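Local coordinates for protein tumor necrosis factor receptor superfamily member 16 (Rattus norvegicus, PDB 4F42) that probably relays neurotrophin signals inside the cell through the death domain of the low-affinity receptor p75NTR, at residues Leu20-Glu31 / Ala70-Ile79. Numbering follows the deposited sequence.
Sequences LNGDTWRHLAGE and ALRRIQRADI
E31 runs from helix 24-32 across the end of helix 64-73. Its CB rests on I74 CG2 at 3.7 Å; with CG anti to the backbone N (chi1 180°), the chain reaches over A70, where E31 CG packs on A70 CB and A70 O. A bend at chi2 (57°) then lays the carboxylate against the aliphatic part of R73: E31 CD lies 3.8 Å from R73 CB, OE1 is farther from that same CB, and OE2 is 3.4 Å from R73 CD. The opposite charges probably attract through space, OE2 lying 4.2 Å from R73 NH1 and well out of the guanidinium plane. Deeper in, L28 CD1 presses on A70 CB at 3.6 Å and meets L71 CD2, which also touches L20 CD2. I74 lays CD1 against the backbone of L28 and the CB of H27. At the other end T24 and I79 meet tip to tip, CG2 to CD1 at 3.9 Å, while T24 OG1 bonds back to N21 O. R76 crosses T24 at about a right angle, NH1 lying 3.6 Å from T24 CG2, with one guanidinium face over I79 CD1; NE and NH2 grip D78 side-on, one carboxylate oxygen each, NH2 to OD2 at 2.9 Å. Were R76 replaced by alanine, D78 would probably lose its charged mate, and T24 CG2 and I79 CD1 their guanidinium cover. Helix 64-73 ends in a Schellman motif, Q75 at positive phi as C-prime. Helix 24-32 and the turn before it thus pack on the last two helices and their link, an apolar seam with charged margins within the six-helix bundle of the death-domain fold.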
loop_
_atom_site.group_PDB
_atom_site.type_symbol
_atom_site.label_atom_id
_atom_site.label_comp_id
_atom_site.label_asym_id
_atom_site.label_seq_id
_atom_site.Cartn_x
_atom_site.Cartn_y
_atom_site.Cartn_z
ATOM N N LEU A 20 0.910 7.555 0.013
ATOM C CA LEU A 20 0.428 6.885 -1.195
ATOM C C LEU A 20 -0.705 7.643 -1.895
ATOM O O LEU A 20 -1.372 7.100 -2.783
ATOM C CB LEU A 20 0.022 5.444 -0.884
ATOM C CG LEU A 20 1.101 4.544 -0.273
ATOM C CD1 LEU A 20 0.510 3.205 0.159
ATOM C CD2 LEU A 20 2.260 4.352 -1.225
ATOM N N ASN A 21 -0.892 8.904 -1.499
ATOM C CA ASN A 21 -1.871 9.811 -2.098
ATOM C C ASN A 21 -1.616 10.070 -3.579
ATOM O O ASN A 21 -0.568 9.692 -4.116
ATOM C CB ASN A 21 -1.948 11.147 -1.318
ATOM C CG ASN A 21 -0.662 11.990 -1.427
ATOM O OD1 ASN A 21 -0.197 12.323 -2.523
ATOM N ND2 ASN A 21 -0.107 12.365 -0.275
ATOM N N GLY A 22 -2.577 10.725 -4.230
ATOM C CA GLY A 22 -2.498 10.998 -5.660
ATOM C C GLY A 22 -2.718 9.686 -6.368
ATOM O O GLY A 22 -3.663 8.965 -6.046
ATOM N N ASP A 23 -1.823 9.366 -7.302
ATOM C CA ASP A 23 -1.896 8.109 -8.043
ATOM C C ASP A 23 -0.905 7.040 -7.575
ATOM O O ASP A 23 -0.871 5.942 -8.131
ATOM C CB ASP A 23 -1.728 8.357 -9.544
ATOM C CG ASP A 23 -2.783 9.305 -10.102
ATOM O OD1 ASP A 23 -3.994 8.966 -10.061
ATOM O OD2 ASP A 23 -2.385 10.393 -10.587
ATOM N N THR A 24 -0.118 7.344 -6.550
ATOM C CA THR A 24 0.902 6.409 -6.077
ATOM C C THR A 24 0.312 5.042 -5.687
ATOM O O THR A 24 0.918 3.998 -5.959
ATOM C CB THR A 24 1.734 7.010 -4.927
ATOM O OG1 THR A 24 2.096 8.359 -5.256
ATOM C CG2 THR A 24 3.000 6.212 -4.715
ATOM N N TRP A 25 -0.880 5.048 -5.088
ATOM C CA TRP A 25 -1.549 3.802 -4.699
ATOM C C TRP A 25 -1.858 2.922 -5.913
ATOM O O TRP A 25 -1.760 1.692 -5.837
ATOM C CB TRP A 25 -2.815 4.078 -3.877
ATOM C CG TRP A 25 -3.951 4.670 -4.653
ATOM C CD1 TRP A 25 -4.131 5.984 -4.963
ATOM C CD2 TRP A 25 -5.066 3.966 -5.223
ATOM N NE1 TRP A 25 -5.285 6.147 -5.685
ATOM C CE2 TRP A 25 -5.882 4.925 -5.856
ATOM C CE3 TRP A 25 -5.456 2.619 -5.253
ATOM C CZ2 TRP A 25 -7.064 4.583 -6.516
ATOM C CZ3 TRP A 25 -6.627 2.280 -5.914
ATOM C CH2 TRP A 25 -7.416 3.257 -6.538
ATOM N N ARG A 26 -2.219 3.556 -7.027
ATOM C CA ARG A 26 -2.430 2.839 -8.293
ATOM C C ARG A 26 -1.141 2.169 -8.791
ATOM O O ARG A 26 -1.150 1.003 -9.174
ATOM C CB ARG A 26 -3.014 3.771 -9.362
ATOM C CG ARG A 26 -4.309 4.481 -8.933
ATOM C CD ARG A 26 -4.921 5.304 -10.062
ATOM N NE ARG A 26 -5.201 4.441 -11.210
ATOM C CZ ARG A 26 -6.398 3.936 -11.511
ATOM N NH1 ARG A 26 -7.466 4.227 -10.769
ATOM N NH2 ARG A 26 -6.528 3.146 -12.567
ATOM N N HIS A 27 -0.034 2.903 -8.762
ATOM C CA HIS A 27 1.261 2.372 -9.194
ATOM C C HIS A 27 1.650 1.182 -8.318
ATOM O O HIS A 27 2.060 0.133 -8.821
ATOM C CB HIS A 27 2.346 3.465 -9.160
ATOM C CG HIS A 27 1.916 4.767 -9.775
ATOM N ND1 HIS A 27 2.349 5.990 -9.308
ATOM C CD2 HIS A 27 1.075 5.034 -10.804
ATOM C CE1 HIS A 27 1.806 6.952 -10.035
ATOM N NE2 HIS A 27 1.031 6.398 -10.950
ATOM N N LEU A 28 1.481 1.352 -7.008
ATOM C CA LEU A 28 1.769 0.298 -6.032
ATOM C C LEU A 28 0.888 -0.929 -6.231
ATOM O O LEU A 28 1.378 -2.060 -6.227
ATOM C CB LEU A 28 1.621 0.836 -4.609
ATOM C CG LEU A 28 1.689 -0.145 -3.447
ATOM C CD1 LEU A 28 3.079 -0.743 -3.344
ATOM C CD2 LEU A 28 1.327 0.580 -2.170
ATOM N N ALA A 29 -0.412 -0.705 -6.405
ATOM C CA ALA A 29 -1.341 -1.796 -6.623
ATOM C C ALA A 29 -0.922 -2.626 -7.839
ATOM O O ALA A 29 -0.941 -3.852 -7.784
ATOM C CB ALA A 29 -2.735 -1.277 -6.781
ATOM N N GLY A 30 -0.521 -1.953 -8.920
ATOM C CA GLY A 30 0.027 -2.630 -10.095
ATOM C C GLY A 30 1.141 -3.591 -9.721
ATOM O O GLY A 30 1.129 -4.752 -10.129
ATOM N N GLU A 31 2.093 -3.100 -8.924
ATOM C CA GLU A 31 3.224 -3.888 -8.429
ATOM C C GLU A 31 2.792 -5.059 -7.537
ATOM O O GLU A 31 3.403 -6.129 -7.561
ATOM C CB GLU A 31 4.211 -2.971 -7.692
ATOM C CG GLU A 31 5.450 -3.642 -7.107
ATOM C CD GLU A 31 6.301 -4.400 -8.128
ATOM O OE1 GLU A 31 6.330 -4.021 -9.328
ATOM O OE2 GLU A 31 6.966 -5.379 -7.715
ATOM N N ALA A 70 7.774 -3.725 -2.510
ATOM C CA ALA A 70 6.951 -3.242 -3.630
ATOM C C ALA A 70 7.238 -1.784 -3.975
ATOM O O ALA A 70 7.267 -1.419 -5.148
ATOM C CB ALA A 70 5.468 -3.438 -3.339
ATOM N N LEU A 71 7.473 -0.966 -2.954
ATOM C CA LEU A 71 7.732 0.457 -3.142
ATOM C C LEU A 71 9.092 0.732 -3.765
ATOM O O LEU A 71 9.197 1.579 -4.649
ATOM C CB LEU A 71 7.568 1.229 -1.828
ATOM C CG LEU A 71 6.142 1.389 -1.298
ATOM C CD1 LEU A 71 6.144 1.825 0.181
ATOM C CD2 LEU A 71 5.334 2.374 -2.153
ATOM N N ARG A 72 10.131 0.042 -3.304
ATOM C CA ARG A 72 11.440 0.108 -3.951
ATOM C C ARG A 72 11.326 -0.224 -5.438
ATOM O O ARG A 72 11.960 0.412 -6.264
ATOM C CB ARG A 72 12.432 -0.866 -3.305
ATOM C CG ARG A 72 12.852 -0.518 -1.863
ATOM C CD ARG A 72 13.993 -1.416 -1.338
ATOM N NE ARG A 72 13.631 -2.833 -1.326
ATOM C CZ ARG A 72 13.854 -3.673 -2.333
ATOM N NH1 ARG A 72 14.462 -3.255 -3.429
ATOM N NH2 ARG A 72 13.473 -4.940 -2.241
ATOM N N ARG A 73 10.502 -1.214 -5.767
ATOM C CA ARG A 73 10.394 -1.709 -7.134
ATOM C C ARG A 73 9.730 -0.745 -8.109
ATOM O O ARG A 73 10.057 -0.757 -9.288
ATOM C CB ARG A 73 9.710 -3.073 -7.165
ATOM C CG ARG A 73 10.657 -4.185 -6.813
ATOM C CD ARG A 73 9.954 -5.246 -6.016
ATOM N NE ARG A 73 10.727 -6.474 -5.952
ATOM C CZ ARG A 73 10.288 -7.602 -5.408
ATOM N NH1 ARG A 73 9.072 -7.645 -4.870
ATOM N NH2 ARG A 73 11.061 -8.687 -5.399
ATOM N N ILE A 74 8.800 0.074 -7.624
ATOM C CA ILE A 74 8.242 1.160 -8.436
ATOM C C ILE A 74 9.093 2.446 -8.328
ATOM O O ILE A 74 8.621 3.540 -8.637
ATOM C CB ILE A 74 6.741 1.455 -8.103
ATOM C CG1 ILE A 74 6.559 1.852 -6.639
ATOM C CG2 ILE A 74 5.839 0.276 -8.503
ATOM C CD1 ILE A 74 5.230 2.495 -6.346
ATOM N N GLN A 75 10.346 2.301 -7.895
ATOM C CA GLN A 75 11.284 3.436 -7.715
ATOM C C GLN A 75 10.756 4.501 -6.764
ATOM O O GLN A 75 10.949 5.695 -7.002
ATOM C CB GLN A 75 11.696 4.108 -9.045
ATOM C CG GLN A 75 11.743 3.208 -10.294
ATOM C CD GLN A 75 12.815 2.130 -10.237
ATOM O OE1 GLN A 75 13.836 2.276 -9.549
ATOM N NE2 GLN A 75 12.591 1.038 -10.972
ATOM N N ARG A 76 10.091 4.075 -5.694
ATOM C CA ARG A 76 9.650 5.002 -4.659
ATOM C C ARG A 76 10.325 4.671 -3.330
ATOM O O ARG A 76 9.675 4.578 -2.288
ATOM C CB ARG A 76 8.127 5.021 -4.530
ATOM C CG ARG A 76 7.358 5.524 -5.759
ATOM C CD ARG A 76 7.575 7.016 -6.099
ATOM N NE ARG A 76 7.555 7.927 -4.941
ATOM C CZ ARG A 76 6.544 8.733 -4.611
ATOM N NH1 ARG A 76 5.433 8.763 -5.340
ATOM N NH2 ARG A 76 6.649 9.526 -3.547
ATOM N N ALA A 77 11.643 4.495 -3.375
ATOM C CA ALA A 77 12.434 4.316 -2.165
ATOM C C ALA A 77 12.340 5.535 -1.236
ATOM O O ALA A 77 12.489 5.397 -0.018
ATOM C CB ALA A 77 13.878 3.998 -2.507
ATOM N N ASP A 78 12.064 6.715 -1.804
ATOM C CA ASP A 78 11.823 7.930 -0.999
ATOM C C ASP A 78 10.715 7.743 0.054
ATOM O O ASP A 78 10.841 8.227 1.185
ATOM C CB ASP A 78 11.540 9.157 -1.889
ATOM C CG ASP A 78 10.250 9.023 -2.690
ATOM O OD1 ASP A 78 10.146 8.082 -3.503
ATOM O OD2 ASP A 78 9.341 9.864 -2.511
ATOM N N ILE A 79 9.651 7.018 -0.304
ATOM C CA ILE A 79 8.592 6.684 0.657
ATOM C C ILE A 79 9.105 5.705 1.729
ATOM O O ILE A 79 8.789 5.846 2.911
ATOM C CB ILE A 79 7.313 6.133 -0.033
ATOM C CG1 ILE A 79 6.764 7.149 -1.042
ATOM C CG2 ILE A 79 6.245 5.769 1.017
ATOM C CD1 ILE A 79 5.455 6.718 -1.742
HETATM O O HOH W 1 6.978 -6.406 -5.538
#